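Local atomic coordinates of periplasmic solute binding protein (Pectobacterium atrosepticum, PDB entry 4RY1), a protein that probably binds a sugar in the periplasm and hands it to an ABC-type importer, as expected of a family 1 bacterial solute-binding protein. Residues A[40-45]-A[63-68]; A[48-53]-A[70-75]; A[179-184]-A[271-276]; A[277-282]-A[358-363]. All coordinates share one frame; numbering follows the deposited sequence.

Contact 1: residues A[40-45]-A[63-68]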
loop_
_atom_site.group_PDB
_atom_site.type_symbol
_atom_site.label_atom_id
_atom_site.label_comp_id
_atom_site.label_asym_id
_atom_site.label_seq_id
_atom_site.Cartn_x
_atom_site.Cartn_y
_atom_site.Cartn_z
ATOM N N ALA A 40 -8.392 12.830 10.034
ATOM C CA ALA A 40 -7.991 13.681 8.962
ATOM C C ALA A 40 -7.973 12.916 7.659
ATOM O O ALA A 40 -8.246 11.723 7.593
ATOM C CB ALA A 40 -6.612 14.258 9.265
ATOM N N GLY A 41 -7.684 13.655 6.611
ATOM C CA GLY A 41 -7.393 13.077 5.329
ATOM C C GLY A 41 -5.905 12.780 5.244
ATOM O O GLY A 41 -5.103 13.301 5.993
ATOM N N TRP A 42 -5.588 11.893 4.326
ATOM C CA TRP A 42 -4.240 11.418 4.028
ATOM C C TRP A 42 -3.289 12.524 3.595
ATOM O O TRP A 42 -2.140 12.567 4.035
ATOM C CB TRP A 42 -4.366 10.393 2.917
ATOM C CG TRP A 42 -3.124 10.041 2.273
ATOM C CD1 TRP A 42 -2.733 10.362 1.005
ATOM C CD2 TRP A 42 -2.079 9.264 2.836
ATOM N NE1 TRP A 42 -1.492 9.832 0.751
ATOM C CE2 TRP A 42 -1.072 9.150 1.863
ATOM C CE3 TRP A 42 -1.892 8.649 4.076
ATOM C CZ2 TRP A 42 0.106 8.448 2.093
ATOM C CZ3 TRP A 42 -0.733 7.961 4.299
ATOM C CH2 TRP A 42 0.254 7.859 3.318
ATOM N N ASP A 43 -3.772 13.422 2.747
ATOM C CA ASP A 43 -2.952 14.544 2.299
ATOM C C ASP A 43 -2.580 15.377 3.503
ATOM O O ASP A 43 -3.451 15.867 4.215
ATOM C CB ASP A 43 -3.726 15.455 1.344
ATOM C CG ASP A 43 -4.027 14.798 0.024
ATOM O OD1 ASP A 43 -3.444 13.732 -0.275
ATOM O OD2 ASP A 43 -4.860 15.352 -0.715
ATOM N N GLY A 44 -1.297 15.561 3.740
ATOM C CA GLY A 44 -0.892 16.366 4.894
ATOM C C GLY A 44 -0.753 15.651 6.232
ATOM O O GLY A 44 -0.255 16.235 7.185
ATOM N N TYR A 45 -1.210 14.407 6.334
ATOM C CA TYR A 45 -1.111 13.696 7.615
ATOM C C TYR A 45 0.349 13.510 8.082
ATOM O O TYR A 45 0.693 13.814 9.217
ATOM C CB TYR A 45 -1.827 12.342 7.534
ATOM C CG TYR A 45 -1.858 11.553 8.821
ATOM C CD1 TYR A 45 -0.759 10.816 9.233
ATOM C CD2 TYR A 45 -2.993 11.508 9.610
ATOM C CE1 TYR A 45 -0.778 10.064 10.401
ATOM C CE2 TYR A 45 -3.014 10.762 10.786
ATOM C CZ TYR A 45 -1.925 10.022 11.163
ATOM O OH TYR A 45 -1.971 9.254 12.303
ATOM N N ARG A 63 -1.974 6.258 13.927
ATOM C CA ARG A 63 -1.850 5.430 12.719
ATOM C C ARG A 63 -0.604 5.909 11.958
ATOM O O ARG A 63 -0.420 7.107 11.775
ATOM C CB ARG A 63 -3.063 5.523 11.819
ATOM C CG ARG A 63 -3.114 4.490 10.701
ATOM C CD ARG A 63 -4.171 4.844 9.672
ATOM N NE ARG A 63 -4.194 3.922 8.537
ATOM C CZ ARG A 63 -5.101 2.969 8.336
ATOM N NH1 ARG A 63 -6.079 2.784 9.204
ATOM N NH2 ARG A 63 -5.004 2.219 7.238
ATOM N N ILE A 64 0.231 4.969 11.540
ATOM C CA ILE A 64 1.407 5.279 10.765
ATOM C C ILE A 64 1.559 4.268 9.641
ATOM O O ILE A 64 1.078 3.142 9.734
ATOM C CB ILE A 64 2.694 5.308 11.599
ATOM C CG1 ILE A 64 2.966 3.950 12.252
ATOM C CG2 ILE A 64 2.673 6.440 12.627
ATOM C CD1 ILE A 64 4.361 3.844 12.844
ATOM N N ASP A 65 2.180 4.686 8.555
ATOM C CA ASP A 65 2.592 3.767 7.512
ATOM C C ASP A 65 3.901 3.075 7.914
ATOM O O ASP A 65 4.798 3.688 8.513
ATOM C CB ASP A 65 2.717 4.488 6.158
ATOM C CG ASP A 65 1.651 4.088 5.125
ATOM O OD1 ASP A 65 0.777 3.228 5.355
ATOM O OD2 ASP A 65 1.685 4.676 4.041
ATOM N N TRP A 66 4.018 1.799 7.541
ATOM C CA TRP A 66 5.238 1.014 7.811
ATOM C C TRP A 66 6.495 1.673 7.248
ATOM O O TRP A 66 7.573 1.648 7.858
ATOM C CB TRP A 66 5.049 -0.401 7.265
ATOM C CG TRP A 66 6.266 -1.243 7.141
ATOM C CD1 TRP A 66 6.862 -1.977 8.120
ATOM C CD2 TRP A 66 6.986 -1.495 5.943
ATOM N NE1 TRP A 66 7.938 -2.654 7.597
ATOM C CE2 TRP A 66 8.016 -2.381 6.256
ATOM C CE3 TRP A 66 6.848 -1.059 4.619
ATOM C CZ2 TRP A 66 8.904 -2.846 5.300
ATOM C CZ3 TRP A 66 7.726 -1.523 3.676
ATOM C CH2 TRP A 66 8.738 -2.404 4.021
ATOM N N ASN A 67 6.360 2.266 6.082
ATOM C CA ASN A 67 7.506 2.875 5.418
ATOM C C ASN A 67 7.928 4.201 6.024
ATOM O O ASN A 67 8.918 4.788 5.561
ATOM C CB ASN A 67 7.205 2.994 3.938
ATOM C CG ASN A 67 5.828 3.505 3.680
ATOM O OD1 ASN A 67 4.818 2.813 3.965
ATOM N ND2 ASN A 67 5.746 4.687 3.151
ATOM N N TRP A 68 7.234 4.633 7.080
ATOM C CA TRP A 68 7.651 5.805 7.864
ATOM C C TRP A 68 8.570 5.436 9.015
ATOM O O TRP A 68 9.129 6.328 9.675
ATOM C CB TRP A 68 6.477 6.603 8.416
ATOM C CG TRP A 68 5.508 7.080 7.393
ATOM C CD1 TRP A 68 5.656 7.107 6.027
ATOM C CD2 TRP A 68 4.201 7.561 7.662
ATOM N NE1 TRP A 68 4.519 7.582 5.444
ATOM C CE2 TRP A 68 3.615 7.893 6.426
ATOM C CE3 TRP A 68 3.469 7.781 8.841
ATOM C CZ2 TRP A 68 2.317 8.392 6.327
ATOM C CZ3 TRP A 68 2.182 8.297 8.736
ATOM C CH2 TRP A 68 1.618 8.578 7.493
#

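Contact 2: residues A[48-53]-A[70-75]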
loop_
_atom_site.group_PDB
_atom_site.type_symbol
_atom_site.label_atom_id
_atom_site.label_comp_id
_atom_site.label_asym_id
_atom_site.label_seq_id
_atom_site.Cartn_x
_atom_site.Cartn_y
_atom_site.Cartn_z
ATOM N N ARG A 48 1.991 16.846 9.080
ATOM C CA ARG A 48 1.473 17.285 10.383
ATOM C C ARG A 48 2.065 16.467 11.533
ATOM O O ARG A 48 2.433 17.002 12.583
ATOM C CB ARG A 48 -0.070 17.227 10.435
ATOM N N LEU A 49 2.085 15.149 11.351
ATOM C CA LEU A 49 2.593 14.253 12.377
ATOM C C LEU A 49 4.064 14.515 12.649
ATOM O O LEU A 49 4.497 14.536 13.793
ATOM C CB LEU A 49 2.369 12.797 11.966
ATOM C CG LEU A 49 2.905 11.786 12.984
ATOM C CD1 LEU A 49 2.210 11.947 14.327
ATOM C CD2 LEU A 49 2.780 10.356 12.455
ATOM N N SER A 50 4.826 14.697 11.580
ATOM C CA SER A 50 6.273 14.952 11.710
ATOM C C SER A 50 6.529 16.228 12.528
ATOM O O SER A 50 7.378 16.269 13.409
ATOM C CB SER A 50 6.933 15.029 10.345
ATOM O OG SER A 50 8.339 15.090 10.460
ATOM N N THR A 51 5.743 17.247 12.239
ATOM C CA THR A 51 5.831 18.508 12.974
ATOM C C THR A 51 5.437 18.318 14.454
ATOM O O THR A 51 6.107 18.799 15.365
ATOM C CB THR A 51 5.006 19.598 12.296
ATOM O OG1 THR A 51 5.540 19.826 10.988
ATOM C CG2 THR A 51 5.036 20.901 13.126
ATOM N N GLN A 52 4.359 17.575 14.703
ATOM C CA GLN A 52 3.975 17.272 16.081
ATOM C C GLN A 52 5.085 16.563 16.844
ATOM O O GLN A 52 5.399 16.912 17.983
ATOM C CB GLN A 52 2.744 16.349 16.097
ATOM C CG GLN A 52 1.421 17.037 15.769
ATOM C CD GLN A 52 0.262 16.057 15.722
ATOM O OE1 GLN A 52 0.438 14.910 15.310
ATOM N NE2 GLN A 52 -0.914 16.507 16.120
ATOM N N ILE A 53 5.617 15.504 16.239
ATOM C CA ILE A 53 6.649 14.719 16.907
ATOM C C ILE A 53 7.858 15.619 17.245
ATOM O O ILE A 53 8.426 15.532 18.329
ATOM C CB ILE A 53 7.037 13.496 16.058
ATOM C CG1 ILE A 53 5.868 12.503 16.099
ATOM C CG2 ILE A 53 8.334 12.857 16.565
ATOM C CD1 ILE A 53 6.011 11.308 15.174
ATOM N N PRO A 70 11.623 4.169 8.949
ATOM C CA PRO A 70 13.004 4.723 8.859
ATOM C C PRO A 70 13.135 6.165 9.363
ATOM O O PRO A 70 14.027 6.472 10.156
ATOM C CB PRO A 70 13.344 4.566 7.378
ATOM C CG PRO A 70 12.548 3.354 6.998
ATOM C CD PRO A 70 11.221 3.527 7.686
ATOM N N GLN A 71 12.209 7.018 8.969
ATOM C CA GLN A 71 12.214 8.423 9.394
ATOM C C GLN A 71 12.085 8.554 10.903
ATOM O O GLN A 71 12.838 9.281 11.549
ATOM C CB GLN A 71 11.082 9.204 8.715
ATOM C CG GLN A 71 10.922 10.608 9.281
ATOM C CD GLN A 71 9.871 11.467 8.581
ATOM O OE1 GLN A 71 9.279 11.079 7.547
ATOM N NE2 GLN A 71 9.631 12.659 9.153
ATOM N N PHE A 72 11.084 7.889 11.465
ATOM C CA PHE A 72 10.740 8.100 12.871
ATOM C C PHE A 72 11.495 7.235 13.874
ATOM O O PHE A 72 11.596 7.598 15.064
ATOM C CB PHE A 72 9.227 7.932 13.063
ATOM C CG PHE A 72 8.405 9.012 12.398
ATOM C CD1 PHE A 72 8.683 10.350 12.626
ATOM C CD2 PHE A 72 7.364 8.688 11.536
ATOM C CE1 PHE A 72 7.937 11.342 12.015
ATOM C CE2 PHE A 72 6.602 9.664 10.933
ATOM C CZ PHE A 72 6.900 11.007 11.170
ATOM N N SER A 73 11.951 6.065 13.426
ATOM C CA SER A 73 12.538 5.068 14.330
ATOM C C SER A 73 13.985 4.680 14.025
ATOM O O SER A 73 14.801 4.646 14.926
ATOM C CB SER A 73 11.665 3.807 14.365
ATOM O OG SER A 73 10.336 4.113 14.787
ATOM N N ARG A 74 14.303 4.348 12.783
ATOM C CA ARG A 74 15.699 4.016 12.463
ATOM C C ARG A 74 16.593 5.240 12.619
ATOM O O ARG A 74 17.683 5.168 13.179
ATOM C CB ARG A 74 15.830 3.490 11.046
ATOM C CG ARG A 74 15.050 2.229 10.774
ATOM C CD ARG A 74 15.503 1.612 9.474
ATOM N NE ARG A 74 14.623 0.529 9.056
ATOM C CZ ARG A 74 14.909 -0.351 8.102
ATOM N NH1 ARG A 74 16.083 -0.300 7.472
ATOM N NH2 ARG A 74 14.025 -1.287 7.770
ATOM N N ASN A 75 16.060 6.360 12.169
ATOM C CA ASN A 75 16.761 7.640 12.130
ATOM C C ASN A 75 16.128 8.746 12.965
ATOM O O ASN A 75 16.377 9.935 12.762
ATOM C CB ASN A 75 16.938 8.015 10.679
ATOM C CG ASN A 75 17.632 6.904 9.923
ATOM O OD1 ASN A 75 18.654 6.383 10.376
ATOM N ND2 ASN A 75 17.104 6.527 8.816
#

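Contact 3: residues A[179-184]-A[271-276]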
loop_
_atom_site.group_PDB
_atom_site.type_symbol
_atom_site.label_atom_id
_atom_site.label_comp_id
_atom_site.label_asym_id
_atom_site.label_seq_id
_atom_site.Cartn_x
_atom_site.Cartn_y
_atom_site.Cartn_z
ATOM N N MET A 179 11.246 -7.709 -11.826
ATOM C CA MET A 179 12.695 -7.879 -11.672
ATOM C C MET A 179 13.055 -8.890 -10.587
ATOM O O MET A 179 14.076 -9.577 -10.676
ATOM C CB MET A 179 13.377 -6.544 -11.401
ATOM C CG MET A 179 13.225 -5.524 -12.524
ATOM S SD MET A 179 14.147 -5.851 -14.089
ATOM C CE MET A 179 15.815 -5.435 -13.554
ATOM N N ALA A 180 12.208 -8.994 -9.569
ATOM C CA ALA A 180 12.427 -10.005 -8.518
ATOM C C ALA A 180 12.210 -11.409 -9.090
ATOM O O ALA A 180 12.959 -12.340 -8.786
ATOM C CB ALA A 180 11.516 -9.775 -7.335
ATOM N N GLN A 181 11.174 -11.548 -9.908
ATOM C CA GLN A 181 10.904 -12.806 -10.617
ATOM C C GLN A 181 12.040 -13.198 -11.536
ATOM O O GLN A 181 12.436 -14.362 -11.600
ATOM C CB GLN A 181 9.644 -12.682 -11.446
ATOM C CG GLN A 181 8.404 -12.566 -10.590
ATOM C CD GLN A 181 7.163 -12.385 -11.426
ATOM O OE1 GLN A 181 7.222 -12.367 -12.652
ATOM N NE2 GLN A 181 6.031 -12.249 -10.770
ATOM N N LYS A 182 12.553 -12.202 -12.246
ATOM C CA LYS A 182 13.590 -12.439 -13.271
ATOM C C LYS A 182 14.960 -12.753 -12.691
ATOM O O LYS A 182 15.676 -13.639 -13.157
ATOM C CB LYS A 182 13.748 -11.215 -14.174
ATOM C CG LYS A 182 14.779 -11.424 -15.273
ATOM C CD LYS A 182 14.485 -10.562 -16.473
ATOM C CE LYS A 182 15.245 -11.077 -17.683
ATOM N NZ LYS A 182 15.785 -9.954 -18.481
ATOM N N TYR A 183 15.322 -11.976 -11.688
ATOM C CA TYR A 183 16.665 -11.987 -11.124
ATOM C C TYR A 183 16.776 -12.432 -9.664
ATOM O O TYR A 183 17.886 -12.676 -9.190
ATOM C CB TYR A 183 17.276 -10.598 -11.237
ATOM C CG TYR A 183 17.460 -10.111 -12.649
ATOM C CD1 TYR A 183 18.451 -10.662 -13.463
ATOM C CD2 TYR A 183 16.672 -9.091 -13.165
ATOM C CE1 TYR A 183 18.641 -10.214 -14.748
ATOM C CE2 TYR A 183 16.851 -8.641 -14.460
ATOM C CZ TYR A 183 17.843 -9.211 -15.242
ATOM O OH TYR A 183 18.059 -8.801 -16.526
ATOM N N GLY A 184 15.662 -12.490 -8.937
ATOM C CA GLY A 184 15.701 -12.895 -7.528
ATOM C C GLY A 184 16.406 -11.904 -6.619
ATOM O O GLY A 184 16.921 -12.290 -5.553
ATOM N N PHE A 271 -1.807 -13.511 -10.549
ATOM C CA PHE A 271 -0.509 -12.965 -10.237
ATOM C C PHE A 271 0.430 -13.206 -11.408
ATOM O O PHE A 271 0.927 -14.309 -11.625
ATOM C CB PHE A 271 0.023 -13.556 -8.943
ATOM C CG PHE A 271 -0.683 -13.012 -7.745
ATOM C CD1 PHE A 271 -1.909 -13.517 -7.368
ATOM C CD2 PHE A 271 -0.158 -11.971 -7.041
ATOM C CE1 PHE A 271 -2.593 -13.006 -6.285
ATOM C CE2 PHE A 271 -0.849 -11.433 -5.963
ATOM C CZ PHE A 271 -2.054 -11.970 -5.571
ATOM N N ILE A 272 0.666 -12.145 -12.157
ATOM C CA ILE A 272 1.427 -12.233 -13.404
ATOM C C ILE A 272 2.857 -12.671 -13.089
ATOM O O ILE A 272 3.541 -12.076 -12.263
ATOM C CB ILE A 272 1.423 -10.895 -14.171
ATOM C CG1 ILE A 272 -0.029 -10.475 -14.448
ATOM C CG2 ILE A 272 2.214 -11.020 -15.472
ATOM C CD1 ILE A 272 -0.157 -9.065 -14.975
ATOM N N THR A 273 3.321 -13.691 -13.794
ATOM C CA THR A 273 4.634 -14.278 -13.501
ATOM C C THR A 273 5.387 -14.656 -14.771
ATOM O O THR A 273 4.787 -15.067 -15.760
ATOM C CB THR A 273 4.477 -15.525 -12.617
ATOM O OG1 THR A 273 3.681 -15.195 -11.470
ATOM C CG2 THR A 273 5.796 -16.030 -12.121
ATOM N N ILE A 274 6.704 -14.478 -14.723
ATOM C CA ILE A 274 7.624 -14.979 -15.764
ATOM C C ILE A 274 7.609 -16.497 -15.686
ATOM O O ILE A 274 7.794 -17.052 -14.610
ATOM C CB ILE A 274 9.085 -14.496 -15.549
ATOM C CG1 ILE A 274 9.215 -12.983 -15.700
ATOM C CG2 ILE A 274 10.032 -15.149 -16.566
ATOM C CD1 ILE A 274 10.542 -12.402 -15.255
ATOM N N PRO A 275 7.399 -17.180 -16.824
ATOM C CA PRO A 275 7.521 -18.629 -16.789
ATOM C C PRO A 275 8.911 -19.005 -16.251
ATOM O O PRO A 275 9.911 -18.415 -16.655
ATOM C CB PRO A 275 7.341 -19.026 -18.260
ATOM C CG PRO A 275 6.553 -17.904 -18.858
ATOM C CD PRO A 275 7.108 -16.691 -18.180
ATOM N N GLY A 276 8.958 -19.916 -15.288
ATOM C CA GLY A 276 10.231 -20.346 -14.689
ATOM C C GLY A 276 10.870 -19.321 -13.773
ATOM O O GLY A 276 12.076 -19.319 -13.551
#

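Contact 4: residues A[277-282]-A[358-363]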
loop_
_atom_site.group_PDB
_atom_site.type_symbol
_atom_site.label_atom_id
_atom_site.label_comp_id
_atom_site.label_asym_id
_atom_site.label_seq_id
_atom_site.Cartn_x
_atom_site.Cartn_y
_atom_site.Cartn_z
ATOM N N ALA A 277 10.038 -18.446 -13.232
ATOM C CA ALA A 277 10.517 -17.392 -12.348
ATOM C C ALA A 277 11.305 -17.950 -11.184
ATOM O O ALA A 277 11.008 -19.018 -10.661
ATOM C CB ALA A 277 9.351 -16.565 -11.812
ATOM N N LYS A 278 12.250 -17.153 -10.735
ATOM C CA LYS A 278 13.128 -17.521 -9.613
ATOM C C LYS A 278 12.485 -17.243 -8.259
ATOM O O LYS A 278 12.863 -17.806 -7.222
ATOM C CB LYS A 278 14.423 -16.733 -9.692
ATOM C CG LYS A 278 15.196 -16.902 -10.985
ATOM C CD LYS A 278 16.624 -16.428 -10.765
ATOM C CE LYS A 278 17.441 -16.227 -12.038
ATOM N NZ LYS A 278 18.337 -17.373 -12.363
ATOM N N ASP A 279 11.530 -16.339 -8.292
ATOM C CA ASP A 279 10.826 -15.865 -7.106
ATOM C C ASP A 279 9.435 -15.455 -7.542
ATOM O O ASP A 279 9.239 -15.086 -8.693
ATOM C CB ASP A 279 11.519 -14.655 -6.514
ATOM C CG ASP A 279 10.997 -14.310 -5.136
ATOM O OD1 ASP A 279 11.359 -15.006 -4.169
ATOM O OD2 ASP A 279 10.228 -13.338 -5.000
ATOM N N SER A 280 8.476 -15.526 -6.627
ATOM C CA SER A 280 7.106 -15.124 -6.950
ATOM C C SER A 280 6.983 -13.618 -7.158
ATOM O O SER A 280 6.090 -13.153 -7.872
ATOM C CB SER A 280 6.147 -15.555 -5.849
ATOM O OG SER A 280 6.388 -14.806 -4.672
ATOM N N GLY A 281 7.845 -12.852 -6.508
ATOM C CA GLY A 281 7.725 -11.397 -6.561
ATOM C C GLY A 281 6.516 -10.872 -5.802
ATOM O O GLY A 281 6.169 -9.712 -5.942
ATOM N N LEU A 282 5.889 -11.725 -4.988
ATOM C CA LEU A 282 4.743 -11.328 -4.160
ATOM C C LEU A 282 5.169 -10.231 -3.216
ATOM O O LEU A 282 6.160 -10.348 -2.510
ATOM C CB LEU A 282 4.204 -12.506 -3.342
ATOM C CG LEU A 282 2.983 -12.247 -2.455
ATOM C CD1 LEU A 282 1.800 -11.857 -3.316
ATOM C CD2 LEU A 282 2.654 -13.432 -1.559
ATOM N N PRO A 358 3.058 -18.367 -3.714
ATOM C CA PRO A 358 4.300 -18.720 -3.040
ATOM C C PRO A 358 4.917 -17.512 -2.372
ATOM O O PRO A 358 5.023 -16.445 -2.977
ATOM C CB PRO A 358 5.202 -19.234 -4.167
ATOM C CG PRO A 358 4.288 -19.570 -5.294
ATOM C CD PRO A 358 3.081 -18.687 -5.150
ATOM N N GLU A 359 5.328 -17.697 -1.128
ATOM C CA GLU A 359 6.051 -16.669 -0.396
ATOM C C GLU A 359 7.269 -16.207 -1.184
ATOM O O GLU A 359 8.005 -17.031 -1.729
ATOM C CB GLU A 359 6.510 -17.214 0.955
ATOM C CG GLU A 359 6.838 -16.143 1.973
ATOM C CD GLU A 359 6.953 -16.698 3.386
ATOM O OE1 GLU A 359 6.249 -17.677 3.723
ATOM O OE2 GLU A 359 7.759 -16.157 4.168
ATOM N N SER A 360 7.490 -14.896 -1.229
ATOM C CA SER A 360 8.706 -14.342 -1.839
ATOM C C SER A 360 9.872 -14.502 -0.879
ATOM O O SER A 360 9.703 -14.412 0.328
ATOM C CB SER A 360 8.557 -12.854 -2.171
ATOM O OG SER A 360 9.760 -12.325 -2.730
ATOM N N LYS A 361 11.052 -14.689 -1.447
ATOM C CA LYS A 361 12.312 -14.724 -0.700
ATOM C C LYS A 361 13.101 -13.447 -0.880
ATOM O O LYS A 361 14.256 -13.337 -0.433
ATOM C CB LYS A 361 13.158 -15.890 -1.169
ATOM C CG LYS A 361 12.507 -17.176 -0.769
ATOM C CD LYS A 361 12.795 -18.248 -1.784
ATOM C CE LYS A 361 12.500 -19.624 -1.226
ATOM N NZ LYS A 361 11.325 -20.254 -1.883
ATOM N N VAL A 362 12.464 -12.483 -1.537
ATOM C CA VAL A 362 13.127 -11.233 -1.872
ATOM C C VAL A 362 12.451 -10.136 -1.034
ATOM O O VAL A 362 11.288 -9.798 -1.254
ATOM C CB VAL A 362 13.022 -10.918 -3.377
ATOM C CG1 VAL A 362 13.723 -9.613 -3.725
ATOM C CG2 VAL A 362 13.607 -12.047 -4.208
ATOM N N ALA A 363 13.203 -9.580 -0.089
ATOM C CA ALA A 363 12.681 -8.580 0.840
ATOM C C ALA A 363 12.179 -7.333 0.129
ATOM O O ALA A 363 12.741 -6.917 -0.871
ATOM C CB ALA A 363 13.769 -8.186 1.839
HETATM O O HOH W 1 8.837 -17.286 -4.394
HETATM O O HOH W 2 8.768 -9.720 -3.175
#

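Contact 1: residues A[40-45]-A[63-68]
The phenol oxygen of Tyr-45 is held from two directions: it donates a hydrogen bond to the backbone oxygen of Arg-63 (OH to O 2.7 Å), and it is also hydrogen-bonded to Ser-8 OG on strand 3-10. The hydroxyl meets the Arg-63 carbonyl in its plane, on a lone pair, at a C=O...O angle of 131°. With CG anti to the backbone nitrogen (chi1 -177°), the tyrosine reaches from the first turn of helix 45-55 across to the end of strand 61-64, and two bonds fix the position of its tip.

Along the rest of the ring the contact is aromatic. Tyr-45 lies crosswise to Trp-68 and brings CD1 to within 3.7 Å of Trp-68 CH2, near the plane of the indole at its edge. These residues follow the C-terminal ends of strands 33-40 and 61-64, which are joined by helix 45-55 in a beta-alpha-beta crossover that passes over strand 3-10 between them. In solute-binding proteins such strand ends border the ligand cleft, which is consistent with the glycerol, probably a crystallisation additive, hydrogen-bonded to Asp-65 OD1.

Trp-42 and Trp-68 run past each other in opposite directions, rim against rim: their six-membered rings are tilted by only 18°, yet the centroids stay 5.9 Å apart. Asp-65 touches both indoles, its CB lying 3.5 Å above the ring plane of Trp-68, over the centre, while OD2 stands 3.6 Å from Trp-42 CH2. Trp-10 meets the rings of Trp-42, Tyr-45 and Trp-68 and takes a cation-pi contact from Arg-63.

Contact 2: residues A[48-53]-A[70-75]
Apolar contact dominates between helix 45-55 and helix 69-74, and one ring carries most of it: Phe-72 receives Ile-53, Leu-49 and Ser-50 in three different ways. Ile-53 makes a CH-pi contact, its CD1 standing 4.0 Å from the centroid of the Phe-72 ring and 23° off the normal. The isoleucine's CG1 branch lies beside its own backbone nitrogen (chi1 -71°) and extends to deliver that methyl over the face. On the opposite face sits CD of the neighbouring Gln-71, displaced toward the rim. Leu-49 CD2 adds a looser touch, 4.2 Å from Phe-72 CE2, and Ser-50 CA comes up to the ring edge near its plane, 4.0 Å from CE1.

The polar component is small. Gln-71, extended beyond CG, places NE2 3.0 Å from Ser-50 OG, at the more exposed side of the pair.

Helix 69-74 ends in a wider pi-type turn, with Asn-75 N bonded to Pro-70 O, and the local axes keep 12.0 Å apart, a gap that Phe-72 spans. Running at 29° to each other, the two helices precede and follow strand 61-64, an order of elements typical of the alpha/beta lobes of periplasmic binding proteins.

Contact 3: residues A[179-184]-A[271-276]
Gln-181 points its flat amide end-on into the extended backbone of residues 272-274 and engages it with both polar atoms. NE2 donates to Ile-272 O at 2.9 Å along an almost straight line (174°), and that oxygen lies practically in the plane of the amide. The return bond is more tilted: Ile-274 N reaches OE1 at 3.0 Å from well above the carbonyl plane. Donor and acceptor on one side chain thus read a backbone C=O and an N-H two residues apart, much as one residue of a parallel strand would.

The glutamine chain is extended beyond CG, with CG beside the backbone nitrogen (chi1 -68°), a shape that carries the amide clear of helix 169-183. Each amide atom has a further partner, Trp-138 NE1 for OE1 and Ser-280 O for NE2, so the buried group is held against rotation from several directions. Structurally, this joins the last turn of helix 169-183 to the long loop between strands 266-268 and 284-292, probably in the lobe that does not carry the N-terminal strand 3-10.

Ile-274 comes back the other way, toward the helix. Its CD1 rests 3.6 Å from Lys-182 CB and 3.9 Å from Gln-181 CB, packing on the bases of both side chains. Beyond CB the lysine turns from the loop: CG sits 3.5 Å above the plane of the Tyr-183 ring, over its centre, and NZ donates to Tyr-183 OH at 3.2 Å while making a salt bridge to Glu-204 on helix 199-214.

Contact 4: residues A[277-282]-A[358-363]
The carboxylate of Asp-279 ties its own loop to Ser-360 and Lys-361 of a second one, while also closing a local Asx turn; Ser-280 and Ser-360 each form an ST turn. The loops, one between strands 266-268 and 284-292 and the other between helices 346-356 and 371-385, cross at about a right angle.

At its base, Asp-279 CB lies 4.1 Å from Val-362 CG2, and the same methyl comes closer still to CG, at 3.6 Å, the two side chains lying aslant. With CG anti to the backbone nitrogen (chi1 -168°), the carboxylate faces the 358-363 loop. OD1 then accepts from Lys-361 N at 2.8 Å, a nearly straight bond (173°) on the syn lone pair, with a weak addition from a water that also links Ser-280 N to Glu-359 O. OD2 is gripped twice: Ser-360 OG donates to its syn lone pair at 2.5 Å, a very short bond, and Gly-281 N closes the Asx turn at 2.9 Å from above the carboxylate plane. This many donors would be expected to stabilise the charged carboxylate.

Ser-280 OG plays a similar double part, donating a hydrogen bond to Pro-358 O at 2.7 Å and accepting from Leu-282 N. Ser-360 OG likewise accepts from Val-362 N as it donates to the aspartate, and a second water bridges it to Leu-282 O, 2.8 Å from each oxygen.

The four contacts form two pairs. Contacts 1 and 2 share helix 45-55 and touch through Leu-49, whose CD2 lies 3.9 Å from Ile-64 CG2. Contacts 3 and 4 are fused more firmly: Gln-181 O to Lys-278 N at 2.9 Å and Gln-181 NE2 to Ser-280 O at 3.0 Å tie the end of helix 169-183 to residues 277-282, which continue the loop of contact 3. Between the pairs, contacts 1 and 3 have centres about 31 Å apart on opposite sides of the chain's centre, whereas contacts 1 and 4 approach to about 7 Å between nearest atoms. Glycerol, probably from the crystallisation liquor, is bound at Asp-65 and at Ile-272 and may mark pockets.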